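Side-chain contacts in WbmS, polysaccharide deacetylase involved in O-antigen biosynthesis (Bordetella bronchiseptica, PDB 3HFT), which probably acts as a zinc-dependent deacetylase that removes acetyl groups from sugars during biosynthesis of the bacterial O-antigen: residues I57-G62 against G244-L249; S134-F139 against M170-Y175; Y175-D180 against Y185-D190; Y195-Q198 against I202-L205. One frame throughout, in Å; residues are numbered along the deposited sequence. Where two conformers were deposited one is given.

In the fold
Interaction 1 spans the chain most widely: helix 50-63 meets the C-terminal helix 245-256, and the other three contacts lie inside that loop, in the order 2, 3, 4. Interactions 3 and 4 are neighbours, with centres about 11 Å apart. They involve strands 177-178 and 203-207, which are adjacent in the five-stranded parallel sheet. F248 of interaction 1 packs on W177 of interaction 3 and on W196 of interaction 4. The C-terminal helix thus joins an early helix to the aromatic cluster beside these strands. Interaction 2 uses the smaller mixed sheet, about 28 Å from interaction 1 between centres, and shares Y175 with interaction 3. Interaction 3 also lies near the zinc site.

Interaction 1 of 4, residues I57-G62 against G244-L249; sequences IDLIEG and GSRTFL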
loop_
_atom_site.group_PDB
_atom_site.type_symbol
_atom_site.label_atom_id
_atom_site.label_comp_id
_atom_site.label_asym_id
_atom_site.label_seq_id
_atom_site.Cartn_x
_atom_site.Cartn_y
_atom_site.Cartn_z
ATOM N N ILE A 57 4.900 -0.979 27.508
ATOM C CA ILE A 57 6.205 -0.326 27.762
ATOM C C ILE A 57 7.065 -1.145 28.741
ATOM O O ILE A 57 8.248 -1.395 28.493
ATOM C CB ILE A 57 6.021 1.124 28.307
ATOM C CG1 ILE A 57 5.480 2.058 27.213
ATOM C CG2 ILE A 57 7.353 1.713 28.798
ATOM C CD1 ILE A 57 4.992 3.394 27.724
ATOM N N ASP A 58 6.474 -1.570 29.851
ATOM C CA ASP A 58 7.223 -2.356 30.844
ATOM C C ASP A 58 7.788 -3.662 30.281
ATOM O O ASP A 58 8.925 -4.029 30.548
ATOM C CB ASP A 58 6.349 -2.649 32.049
ATOM C CG ASP A 58 6.035 -1.404 32.864
ATOM O OD1 ASP A 58 6.756 -0.382 32.744
ATOM O OD2 ASP A 58 5.043 -1.469 33.615
ATOM N N LEU A 59 7.010 -4.324 29.443
ATOM C CA LEU A 59 7.412 -5.569 28.827
ATOM C C LEU A 59 8.616 -5.378 27.894
ATOM O O LEU A 59 9.610 -6.124 27.968
ATOM C CB LEU A 59 6.198 -6.138 28.088
ATOM C CG LEU A 59 6.001 -7.636 28.027
ATOM C CD1 LEU A 59 6.046 -8.228 29.419
ATOM C CD2 LEU A 59 4.669 -7.975 27.339
ATOM N N ILE A 60 8.568 -4.348 27.048
ATOM C CA ILE A 60 9.695 -4.047 26.143
ATOM C C ILE A 60 10.930 -3.507 26.896
ATOM O O ILE A 60 12.059 -3.938 26.634
ATOM C CB ILE A 60 9.255 -3.095 25.021
ATOM C CG1 ILE A 60 8.045 -3.677 24.286
ATOM C CG2 ILE A 60 10.390 -2.855 24.017
ATOM C CD1 ILE A 60 8.223 -5.169 23.828
ATOM N N GLU A 61 10.718 -2.590 27.854
ATOM C CA GLU A 61 11.802 -2.113 28.703
ATOM C C GLU A 61 12.484 -3.263 29.448
ATOM O O GLU A 61 13.695 -3.288 29.551
ATOM C CB GLU A 61 11.319 -1.013 29.661
ATOM C CG GLU A 61 10.994 0.257 28.861
ATOM C CD GLU A 61 10.825 1.532 29.687
ATOM O OE1 GLU A 61 10.458 1.447 30.883
ATOM O OE2 GLU A 61 11.019 2.626 29.082
ATOM N N GLY A 62 11.714 -4.237 29.920
ATOM C CA GLY A 62 12.287 -5.397 30.597
ATOM C C GLY A 62 13.212 -6.232 29.725
ATOM O O GLY A 62 14.145 -6.859 30.230
ATOM N N GLY A 244 -1.179 -16.464 22.727
ATOM C CA GLY A 244 -1.781 -15.340 22.042
ATOM C C GLY A 244 -0.714 -14.315 21.712
ATOM O O GLY A 244 0.492 -14.637 21.719
ATOM N N SER A 245 -1.150 -13.085 21.471
ATOM C CA SER A 245 -0.269 -11.974 21.081
ATOM C C SER A 245 0.823 -11.697 22.095
ATOM O O SER A 245 1.959 -11.408 21.721
ATOM C CB SER A 245 -1.080 -10.696 20.850
ATOM O OG SER A 245 -2.006 -10.864 19.771
ATOM N N ARG A 246 0.500 -11.795 23.379
ATOM C CA ARG A 246 1.459 -11.527 24.439
ATOM C C ARG A 246 2.520 -12.619 24.521
ATOM O O ARG A 246 3.718 -12.336 24.595
ATOM C CB ARG A 246 0.752 -11.434 25.787
ATOM C CG ARG A 246 1.607 -10.926 26.925
ATOM C CD ARG A 246 0.830 -11.052 28.225
ATOM N NE ARG A 246 1.506 -10.391 29.326
ATOM C CZ ARG A 246 1.490 -9.081 29.562
ATOM N NH1 ARG A 246 0.864 -8.257 28.775
ATOM N NH2 ARG A 246 2.146 -8.590 30.588
ATOM N N THR A 247 2.098 -13.874 24.510
ATOM C CA THR A 247 3.059 -14.966 24.608
ATOM C C THR A 247 3.917 -15.046 23.329
ATOM O O THR A 247 5.084 -15.379 23.402
ATOM C CB THR A 247 2.400 -16.298 24.928
ATOM O OG1 THR A 247 1.493 -16.638 23.893
ATOM C CG2 THR A 247 1.682 -16.258 26.296
ATOM N N PHE A 248 3.359 -14.674 22.180
ATOM C CA PHE A 248 4.122 -14.621 20.932
ATOM C C PHE A 248 5.243 -13.585 21.088
ATOM O O PHE A 248 6.390 -13.845 20.768
ATOM C CB PHE A 248 3.172 -14.260 19.801
ATOM C CG PHE A 248 3.809 -14.059 18.440
ATOM C CD1 PHE A 248 4.217 -12.806 18.026
ATOM C CD2 PHE A 248 3.908 -15.112 17.538
ATOM C CE1 PHE A 248 4.729 -12.614 16.768
ATOM C CE2 PHE A 248 4.417 -14.913 16.274
ATOM C CZ PHE A 248 4.828 -13.659 15.891
ATOM N N LEU A 249 4.889 -12.405 21.588
ATOM C CA LEU A 249 5.878 -11.338 21.774
ATOM C C LEU A 249 6.891 -11.738 22.804
ATOM O O LEU A 249 8.088 -11.504 22.626
ATOM C CB LEU A 249 5.175 -10.059 22.226
ATOM C CG LEU A 249 6.052 -8.859 22.573
ATOM C CD1 LEU A 249 6.977 -8.417 21.424
ATOM C CD2 LEU A 249 5.109 -7.700 23.028
#
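R246 NH1, beside L59, is held by two groups. It forms a salt bridge with D55, which precedes the segment on helix 50-63, and a hydrogen bond with the backbone oxygen of V212. These partners hold the guanidinium against helix 50-63, where L59 lies on it. L59 CD2 sits over the centre of one guanidinium face, 4.0 Å from R246 CZ. The other branch, L59 CD1, comes within 4.1 Å of R246 NH2. R246 spans the gap because CG lies anti to the backbone N (chi1 -170°) and the chain stays extended to NE. I60 CD1 meets L249 CD2 at 4.1 Å, and these side chains cross at about a right angle. L59 CD2 is 4.3 Å from L249 CD2. V212 of helix 209-214 packs on both L59 and L249. At the N-cap of the second helix, G244 N donates to T247 OG1 in the first turn at 2.9 Å. The short helix axes are 12.3 Å apart and run 14° from parallel, so long side chains bridge them. Both helices flank the parallel sheet, consistent with the distorted beta/alpha barrel of the NodB-like polysaccharide deacetylases.

Interaction 2 of 4, residues S134-F139 against M170-Y175; sequences SILNMF and MVRVPY
L136 packs a methyl on the flat guanidinium of R172. L136 CD2 stands over the centre of one face of the group, 3.5 Å from R172 CZ. The same methyl is 3.7 Å from R172 NE, and it lies at nearly equal distances from both terminal nitrogens. The side chains cross at about a right angle. A bend in the arginine at chi3 (77°) turns the flat group so that a face meets the leucine. Beyond the contact, R172 NH2 forms a salt bridge with D147 and a hydrogen bond with Q131, which fix its rotation and pair its buried charge. The aspartate is on strand 146-147. Helix 133-141 connects strands 123-124 and 146-147, parallel neighbours in the mixed sheet, in a beta-alpha-beta crossover. Strand 171-172 lies next to 146-147, so R172 reaches the helix from the neighbouring strand. The remaining packing centres on the selenium of M170, a selenomethionine. M170 was modelled in two conformers, so its details are less certain. In the conformer given, M170 SE makes an apolar contact with F139 CB at 3.7 Å, and M170 CE approaches F139 CB at 4.0 Å. M170 SE also lies 3.5 Å from the backbone oxygen of L136. One face of the F139 ring is turned to its own helix, where I135 O lies above it toward the rim.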
loop_
_atom_site.group_PDB
_atom_site.type_symbol
_atom_site.label_atom_id
_atom_site.label_comp_id
_atom_site.label_asym_id
_atom_site.label_seq_id
_atom_site.Cartn_x
_atom_site.Cartn_y
_atom_site.Cartn_z
ATOM N N SER A 134 -1.251 11.791 -2.314
ATOM C CA SER A 134 -1.224 13.127 -1.717
ATOM C C SER A 134 -0.890 13.048 -0.225
ATOM O O SER A 134 -0.218 13.924 0.317
ATOM C CB SER A 134 -2.559 13.828 -1.892
ATOM O OG SER A 134 -3.540 13.105 -1.195
ATOM N N ILE A 135 -1.343 11.987 0.431
ATOM C CA ILE A 135 -1.037 11.788 1.853
ATOM C C ILE A 135 0.485 11.654 2.029
ATOM O O ILE A 135 1.075 12.346 2.859
ATOM C CB ILE A 135 -1.799 10.595 2.461
ATOM C CG1 ILE A 135 -3.306 10.907 2.502
ATOM C CG2 ILE A 135 -1.274 10.275 3.863
ATOM C CD1 ILE A 135 -4.181 9.735 2.977
ATOM N N LEU A 136 1.120 10.793 1.237
ATOM C CA LEU A 136 2.582 10.646 1.305
ATOM C C LEU A 136 3.278 11.963 0.942
ATOM O O LEU A 136 4.274 12.295 1.550
ATOM C CB LEU A 136 3.090 9.519 0.428
ATOM C CG LEU A 136 3.208 8.156 1.140
ATOM C CD1 LEU A 136 1.888 7.734 1.763
ATOM C CD2 LEU A 136 3.740 7.116 0.178
ATOM N N ASN A 137 2.743 12.716 -0.011
ATOM C CA ASN A 137 3.323 14.040 -0.352
ATOM C C ASN A 137 3.283 14.954 0.871
ATOM O O ASN A 137 4.255 15.654 1.185
ATOM C CB ASN A 137 2.551 14.709 -1.514
ATOM C CG ASN A 137 2.853 14.087 -2.876
ATOM O OD1 ASN A 137 3.776 13.297 -3.027
ATOM N ND2 ASN A 137 2.067 14.457 -3.882
HETATM N N MSE A 138 2.155 14.948 1.566
HETATM C CA MSE A 138 1.990 15.798 2.722
HETATM C C MSE A 138 2.846 15.331 3.895
HETATM O O MSE A 138 3.325 16.160 4.680
HETATM C CB MSE A 138 0.510 15.911 3.113
HETATM C CG MSE A 138 -0.302 16.850 2.186
HETATM SE SE MSE A 138 -2.054 17.264 2.919
HETATM C CE MSE A 138 -1.570 16.928 4.677
ATOM N N PHE A 139 3.032 14.015 4.031
ATOM C CA PHE A 139 3.928 13.481 5.053
ATOM C C PHE A 139 5.316 14.077 4.812
ATOM O O PHE A 139 5.942 14.624 5.719
ATOM C CB PHE A 139 4.076 11.954 4.946
ATOM C CG PHE A 139 2.899 11.152 5.463
ATOM C CD1 PHE A 139 1.952 11.690 6.304
ATOM C CD2 PHE A 139 2.849 9.796 5.203
ATOM C CE1 PHE A 139 0.911 10.886 6.807
ATOM C CE2 PHE A 139 1.835 9.012 5.698
ATOM C CZ PHE A 139 0.853 9.575 6.498
HETATM N N MSE A 170 11.484 10.314 1.103
HETATM C CA MSE A 170 10.878 9.363 2.022
HETATM C C MSE A 170 11.319 7.950 1.662
HETATM O O MSE A 170 11.685 7.673 0.512
HETATM C CB MSE A 170 9.357 9.460 1.963
HETATM C CG MSE A 170 8.795 10.815 2.384
HETATM SE SE MSE A 170 6.939 10.592 2.996
HETATM C CE MSE A 170 7.258 9.598 4.607
ATOM N N VAL A 171 11.280 7.074 2.660
ATOM C CA VAL A 171 11.573 5.674 2.507
ATOM C C VAL A 171 10.290 4.915 2.887
ATOM O O VAL A 171 9.633 5.224 3.907
ATOM C CB VAL A 171 12.735 5.276 3.415
ATOM C CG1 VAL A 171 12.855 3.744 3.508
ATOM C CG2 VAL A 171 14.038 5.933 2.919
ATOM N N ARG A 172 9.854 3.996 2.032
ATOM C CA ARG A 172 8.725 3.162 2.372
ATOM C C ARG A 172 9.255 1.893 3.025
ATOM O O ARG A 172 10.154 1.209 2.504
ATOM C CB ARG A 172 7.880 2.841 1.144
ATOM C CG ARG A 172 7.389 4.072 0.443
ATOM C CD ARG A 172 6.087 3.760 -0.225
ATOM N NE ARG A 172 5.012 3.731 0.754
ATOM C CZ ARG A 172 3.734 3.615 0.451
ATOM N NH1 ARG A 172 3.372 3.489 -0.813
ATOM N NH2 ARG A 172 2.815 3.634 1.400
ATOM N N VAL A 173 8.703 1.586 4.198
ATOM C CA VAL A 173 9.106 0.459 4.980
ATOM C C VAL A 173 7.936 -0.556 5.091
ATOM O O VAL A 173 6.977 -0.297 5.785
ATOM C CB VAL A 173 9.537 0.914 6.404
ATOM C CG1 VAL A 173 10.004 -0.327 7.237
ATOM C CG2 VAL A 173 10.622 2.035 6.329
ATOM N N PRO A 174 8.019 -1.711 4.389
ATOM C CA PRO A 174 6.891 -2.632 4.441
ATOM C C PRO A 174 6.972 -3.506 5.692
ATOM O O PRO A 174 8.071 -3.813 6.145
ATOM C CB PRO A 174 7.108 -3.494 3.209
ATOM C CG PRO A 174 8.594 -3.597 3.113
ATOM C CD PRO A 174 9.078 -2.209 3.503
ATOM N N TYR A 175 5.822 -3.928 6.217
ATOM C CA TYR A 175 5.804 -4.779 7.393
ATOM C C TYR A 175 5.027 -6.036 7.133
ATOM O O TYR A 175 4.204 -6.092 6.211
ATOM C CB TYR A 175 5.323 -4.046 8.638
ATOM C CG TYR A 175 3.867 -3.679 8.785
ATOM C CD1 TYR A 175 3.331 -2.565 8.144
ATOM C CD2 TYR A 175 3.071 -4.365 9.654
ATOM C CE1 TYR A 175 2.020 -2.185 8.341
ATOM C CE2 TYR A 175 1.759 -3.976 9.888
ATOM C CZ TYR A 175 1.239 -2.886 9.230
ATOM O OH TYR A 175 -0.051 -2.468 9.491
#

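Interaction 3 of 4, residues Y175-D180 against Y185-D190; sequences YLWEDD and YDWEFD. With EDO (1,2-ethanediol), chain G; EDO (1,2-ethanediol), chain D.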
loop_
_atom_site.group_PDB
_atom_site.type_symbol
_atom_site.label_atom_id
_atom_site.label_comp_id
_atom_site.label_asym_id
_atom_site.label_seq_id
_atom_site.Cartn_x
_atom_site.Cartn_y
_atom_site.Cartn_z
ATOM N N TYR A 175 5.822 -3.928 6.217
ATOM C CA TYR A 175 5.804 -4.779 7.393
ATOM C C TYR A 175 5.027 -6.036 7.133
ATOM O O TYR A 175 4.204 -6.092 6.211
ATOM C CB TYR A 175 5.323 -4.046 8.638
ATOM C CG TYR A 175 3.867 -3.679 8.785
ATOM C CD1 TYR A 175 3.331 -2.565 8.144
ATOM C CD2 TYR A 175 3.071 -4.365 9.654
ATOM C CE1 TYR A 175 2.020 -2.185 8.341
ATOM C CE2 TYR A 175 1.759 -3.976 9.888
ATOM C CZ TYR A 175 1.239 -2.886 9.230
ATOM O OH TYR A 175 -0.051 -2.468 9.491
ATOM N N LEU A 176 5.398 -7.086 7.866
ATOM C CA LEU A 176 4.997 -8.436 7.482
ATOM C C LEU A 176 4.155 -9.254 8.485
ATOM O O LEU A 176 3.710 -10.362 8.178
ATOM C CB LEU A 176 6.262 -9.228 7.085
ATOM C CG LEU A 176 7.485 -9.347 8.022
ATOM C CD1 LEU A 176 7.141 -9.869 9.435
ATOM C CD2 LEU A 176 8.597 -10.198 7.351
ATOM N N TRP A 177 3.917 -8.690 9.656
ATOM C CA TRP A 177 3.154 -9.357 10.709
ATOM C C TRP A 177 2.491 -8.319 11.602
ATOM O O TRP A 177 3.079 -7.253 11.890
ATOM C CB TRP A 177 4.071 -10.274 11.526
ATOM C CG TRP A 177 3.321 -11.251 12.438
ATOM C CD1 TRP A 177 3.096 -12.577 12.196
ATOM C CD2 TRP A 177 2.830 -11.001 13.765
ATOM N NE1 TRP A 177 2.427 -13.149 13.254
ATOM C CE2 TRP A 177 2.253 -12.205 14.230
ATOM C CE3 TRP A 177 2.743 -9.860 14.569
ATOM C CZ2 TRP A 177 1.632 -12.313 15.494
ATOM C CZ3 TRP A 177 2.138 -9.969 15.825
ATOM C CH2 TRP A 177 1.578 -11.182 16.260
ATOM N N GLU A 178 1.248 -8.607 12.004
ATOM C CA GLU A 178 0.467 -7.732 12.887
ATOM C C GLU A 178 -0.454 -8.635 13.709
ATOM O O GLU A 178 -0.992 -9.647 13.201
ATOM C CB GLU A 178 -0.299 -6.675 12.095
ATOM C CG GLU A 178 -1.203 -5.758 12.916
ATOM C CD GLU A 178 -1.878 -4.696 12.082
ATOM O OE1 GLU A 178 -1.254 -4.220 11.094
ATOM O OE2 GLU A 178 -3.037 -4.338 12.410
ATOM N N ASP A 179 -0.619 -8.284 14.970
ATOM C CA ASP A 179 -1.387 -9.130 15.900
ATOM C C ASP A 179 -2.825 -9.353 15.501
ATOM O O ASP A 179 -3.278 -10.522 15.440
ATOM C CB ASP A 179 -1.222 -8.734 17.400
ATOM C CG ASP A 179 -1.492 -7.256 17.699
ATOM O OD1 ASP A 179 -2.058 -6.551 16.859
ATOM O OD2 ASP A 179 -1.129 -6.803 18.814
ATOM N N ASP A 180 -3.577 -8.290 15.255
ATOM C CA ASP A 180 -4.967 -8.471 14.852
ATOM C C ASP A 180 -5.084 -9.115 13.468
ATOM O O ASP A 180 -5.977 -9.938 13.233
ATOM C CB ASP A 180 -5.800 -7.186 14.989
ATOM C CG ASP A 180 -5.201 -5.996 14.293
ATOM O OD1 ASP A 180 -4.084 -6.066 13.755
ATOM O OD2 ASP A 180 -5.844 -4.937 14.337
ATOM N N TYR A 185 -6.032 -13.847 9.616
ATOM C CA TYR A 185 -5.476 -14.861 8.734
ATOM C C TYR A 185 -5.310 -16.256 9.401
ATOM O O TYR A 185 -4.888 -17.211 8.750
ATOM C CB TYR A 185 -4.102 -14.415 8.266
ATOM C CG TYR A 185 -4.041 -13.433 7.117
ATOM C CD1 TYR A 185 -4.586 -13.739 5.864
ATOM C CD2 TYR A 185 -3.291 -12.252 7.236
ATOM C CE1 TYR A 185 -4.445 -12.846 4.786
ATOM C CE2 TYR A 185 -3.147 -11.372 6.158
ATOM C CZ TYR A 185 -3.713 -11.691 4.937
ATOM O OH TYR A 185 -3.550 -10.826 3.876
ATOM N N ASP A 186 -5.612 -16.362 10.687
ATOM C CA ASP A 186 -5.401 -17.598 11.441
ATOM C C ASP A 186 -3.933 -18.035 11.475
ATOM O O ASP A 186 -3.636 -19.214 11.373
ATOM C CB ASP A 186 -6.278 -18.726 10.887
ATOM C CG ASP A 186 -6.663 -19.721 11.943
ATOM O OD1 ASP A 186 -6.526 -19.399 13.155
ATOM O OD2 ASP A 186 -7.077 -20.836 11.559
ATOM N N TRP A 187 -3.018 -17.078 11.594
ATOM C CA TRP A 187 -1.617 -17.383 11.824
ATOM C C TRP A 187 -1.429 -17.857 13.262
ATOM O O TRP A 187 -2.212 -17.509 14.129
ATOM C CB TRP A 187 -0.773 -16.158 11.601
ATOM C CG TRP A 187 -0.785 -15.706 10.178
ATOM C CD1 TRP A 187 -1.010 -16.472 9.082
ATOM C CD2 TRP A 187 -0.455 -14.407 9.709
ATOM N NE1 TRP A 187 -0.880 -15.706 7.927
ATOM C CE2 TRP A 187 -0.543 -14.433 8.296
ATOM C CE3 TRP A 187 -0.091 -13.221 10.335
ATOM C CZ2 TRP A 187 -0.287 -13.321 7.521
ATOM C CZ3 TRP A 187 0.152 -12.112 9.549
ATOM C CH2 TRP A 187 0.039 -12.169 8.168
ATOM N N GLU A 188 -0.386 -18.648 13.498
ATOM C CA GLU A 188 -0.138 -19.266 14.807
ATOM C C GLU A 188 0.534 -18.336 15.803
ATOM O O GLU A 188 1.442 -17.576 15.445
ATOM C CB GLU A 188 0.768 -20.468 14.626
ATOM C CG GLU A 188 0.225 -21.531 13.677
ATOM C CD GLU A 188 1.184 -22.730 13.475
ATOM O OE1 GLU A 188 2.243 -22.804 14.154
ATOM O OE2 GLU A 188 0.869 -23.591 12.616
ATOM N N PHE A 189 0.090 -18.406 17.056
ATOM C CA PHE A 189 0.683 -17.654 18.156
ATOM C C PHE A 189 1.632 -18.513 18.975
ATOM O O PHE A 189 2.415 -17.977 19.759
ATOM C CB PHE A 189 -0.386 -17.064 19.090
ATOM C CG PHE A 189 -1.165 -15.954 18.466
ATOM C CD1 PHE A 189 -0.597 -14.701 18.300
ATOM C CD2 PHE A 189 -2.442 -16.166 17.998
ATOM C CE1 PHE A 189 -1.294 -13.694 17.696
ATOM C CE2 PHE A 189 -3.129 -15.146 17.370
ATOM C CZ PHE A 189 -2.565 -13.917 17.248
ATOM N N ASP A 190 1.586 -19.825 18.747
ATOM C CA ASP A 190 2.347 -20.810 19.544
ATOM C C ASP A 190 3.315 -21.680 18.757
ATOM O O ASP A 190 3.556 -22.831 19.117
ATOM C CB ASP A 190 1.382 -21.744 20.283
ATOM C CG ASP A 190 0.458 -22.512 19.329
ATOM O OD1 ASP A 190 0.396 -22.165 18.105
ATOM O OD2 ASP A 190 -0.225 -23.454 19.816
HETATM C C1 EDO G . -1.827 -14.183 3.280
HETATM O O1 EDO G . -0.812 -14.208 2.296
HETATM C C2 EDO G . -2.284 -15.625 3.471
HETATM O O2 EDO G . -1.925 -16.067 4.790
HETATM C C1 EDO D . -7.827 -3.495 16.982
HETATM O O1 EDO D . -7.459 -4.837 16.656
HETATM C C2 EDO D . -6.699 -2.828 17.777
HETATM O O2 EDO D . -6.756 -1.396 17.650
#
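Edge strand 177-178, weakly bonded, and the loop after helix 179-185 meet through W177 and W187. The helix closes at D186 with a Schellman motif. W177 CD1 is 3.7 Å from W187 CE3. The two indoles are near parallel, at 27°, but slid apart, with centroids of the W177 five-membered and W187 six-membered rings 5.3 Å apart. W177 CG is anti to the backbone N (chi1 -167°), which carries the indole over to the loop. At its other end F189 CE1 meets the indole edge, 3.9 Å from W177 CZ2. F189 in turn has the backbone oxygen of D179 at its own edge, in plane, 3.9 Å from F189 CZ. This hydrophobic cluster sits beside the outermost strand, 177-178, of the parallel sheet, with F248 of helix 245-256 stacked on W177. Both indole N-H groups are used: W177 NE1 bonds Y195 OH, and W187 NE1 bonds D155. W187 NE1 also makes a weak 3.3 Å bond to O2 of a 1,2-ethanediol, whose C1 lies over a face of Y185. D180 OD2 accepts a 2.8 Å hydrogen bond from O1 of another ethanediol, which also bonds zinc ligand D46 and H211. Both ethanediols probably come from the crystallisation liquor.

Interaction 4 of 4, residues Y195-Q198 against I202-L205; sequences YWYQ and INVL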
loop_
_atom_site.group_PDB
_atom_site.type_symbol
_atom_site.label_atom_id
_atom_site.label_comp_id
_atom_site.label_asym_id
_atom_site.label_seq_id
_atom_site.Cartn_x
_atom_site.Cartn_y
_atom_site.Cartn_z
ATOM N N TYR A 195 8.468 -18.249 12.304
ATOM C CA TYR A 195 8.036 -18.628 10.947
ATOM C C TYR A 195 8.066 -17.493 9.922
ATOM O O TYR A 195 8.241 -17.717 8.725
ATOM C CB TYR A 195 6.640 -19.257 11.003
ATOM C CG TYR A 195 5.544 -18.436 11.666
ATOM C CD1 TYR A 195 4.933 -17.392 11.000
ATOM C CD2 TYR A 195 5.050 -18.779 12.919
ATOM C CE1 TYR A 195 3.916 -16.643 11.591
ATOM C CE2 TYR A 195 4.030 -18.057 13.512
ATOM C CZ TYR A 195 3.455 -16.976 12.825
ATOM O OH TYR A 195 2.433 -16.238 13.395
ATOM N N TRP A 196 7.906 -16.276 10.414
ATOM C CA TRP A 196 7.827 -15.082 9.592
ATOM C C TRP A 196 9.183 -14.485 9.228
ATOM O O TRP A 196 9.262 -13.603 8.348
ATOM C CB TRP A 196 7.007 -14.020 10.376
ATOM C CG TRP A 196 7.431 -13.950 11.793
ATOM C CD1 TRP A 196 6.882 -14.615 12.833
ATOM C CD2 TRP A 196 8.555 -13.236 12.318
ATOM N NE1 TRP A 196 7.597 -14.368 13.987
ATOM C CE2 TRP A 196 8.612 -13.496 13.698
ATOM C CE3 TRP A 196 9.511 -12.394 11.754
ATOM C CZ2 TRP A 196 9.628 -12.993 14.519
ATOM C CZ3 TRP A 196 10.502 -11.884 12.566
ATOM C CH2 TRP A 196 10.543 -12.167 13.938
ATOM N N TYR A 197 10.247 -14.956 9.892
ATOM C CA TYR A 197 11.564 -14.339 9.827
ATOM C C TYR A 197 12.255 -14.469 8.483
ATOM O O TYR A 197 12.366 -15.561 7.931
ATOM C CB TYR A 197 12.481 -14.908 10.939
ATOM C CG TYR A 197 13.839 -14.242 10.981
ATOM C CD1 TYR A 197 13.973 -12.902 11.354
ATOM C CD2 TYR A 197 14.987 -14.940 10.621
ATOM C CE1 TYR A 197 15.245 -12.272 11.382
ATOM C CE2 TYR A 197 16.254 -14.328 10.648
ATOM C CZ TYR A 197 16.369 -12.997 11.021
ATOM O OH TYR A 197 17.619 -12.417 11.025
ATOM N N GLN A 198 12.757 -13.343 7.990
ATOM C CA GLN A 198 13.540 -13.269 6.788
ATOM C C GLN A 198 14.991 -12.870 7.142
ATOM O O GLN A 198 15.271 -11.699 7.480
ATOM C CB GLN A 198 12.938 -12.222 5.841
ATOM C CG GLN A 198 11.426 -12.378 5.627
ATOM C CD GLN A 198 10.893 -11.528 4.507
ATOM O OE1 GLN A 198 11.598 -10.652 3.973
ATOM N NE2 GLN A 198 9.637 -11.796 4.115
ATOM N N ILE A 202 13.839 -7.302 5.514
ATOM C CA ILE A 202 13.481 -6.504 6.661
ATOM C C ILE A 202 12.294 -7.117 7.383
ATOM O O ILE A 202 11.344 -7.556 6.745
ATOM C CB ILE A 202 13.212 -5.022 6.245
ATOM C CG1 ILE A 202 13.204 -4.143 7.495
ATOM C CG2 ILE A 202 11.922 -4.883 5.411
ATOM C CD1 ILE A 202 13.017 -2.686 7.176
ATOM N N ASN A 203 12.331 -7.162 8.725
ATOM C CA ASN A 203 11.276 -7.790 9.528
ATOM C C ASN A 203 10.591 -6.815 10.480
ATOM O O ASN A 203 11.078 -6.575 11.601
ATOM C CB ASN A 203 11.891 -8.923 10.352
ATOM C CG ASN A 203 12.566 -9.972 9.493
ATOM O OD1 ASN A 203 11.912 -10.947 9.070
ATOM N ND2 ASN A 203 13.890 -9.843 9.300
ATOM N N VAL A 204 9.509 -6.195 10.023
ATOM C CA VAL A 204 8.780 -5.228 10.827
ATOM C C VAL A 204 7.490 -5.905 11.304
ATOM O O VAL A 204 6.743 -6.509 10.501
ATOM C CB VAL A 204 8.487 -3.919 10.045
ATOM C CG1 VAL A 204 7.835 -2.881 10.971
ATOM C CG2 VAL A 204 9.750 -3.361 9.376
ATOM N N LEU A 205 7.258 -5.853 12.619
ATOM C CA LEU A 205 6.051 -6.430 13.212
ATOM C C LEU A 205 5.292 -5.312 13.898
ATOM O O LEU A 205 5.908 -4.374 14.429
ATOM C CB LEU A 205 6.394 -7.544 14.212
ATOM C CG LEU A 205 7.094 -8.792 13.667
ATOM C CD1 LEU A 205 8.635 -8.635 13.691
ATOM C CD2 LEU A 205 6.730 -10.028 14.458
#
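The N203 side-chain amide lies along the backbone of Q198 and pairs with it twice. Q198 N donates to N203 OD1 at 2.8 Å, in the carbonyl plane and on a lone pair. N203 ND2 donates to Q198 O at 2.9 Å, and this oxygen lies close to the amide plane of N203. Both bonds are nearly straight. Together they fix the rotation of the amide. N203 CG sits beside the backbone N (chi1 -58°), which brings the amide to the loop. ND2 has a further partner in the backbone oxygen of R38, so both its hydrogens can be used. The Y197 ring is turned only 16° from the amide plane, and Y197 CE1 comes 3.5 Å from N203 ND2. The W196 indole is steeper, 68° from the amide, and N203 OD1 lies at its edge, 3.9 Å from W196 CE3. L205 covers a face of this indole. Its CD2 makes a CH-pi contact, 4.1 Å from the centroid of the W196 six-membered ring. L205 CD1 touches W196 CZ3 at 3.9 Å. The opposite indole face has Y197 CB toward its rim. The Q198 amide, nearly perpendicular to that of N203, bonds L160 and I158. The contact fastens a loop to the start of strand 203-207, which lies between strands 39-44 and 177-178 in the parallel sheet of the deacetylase fold.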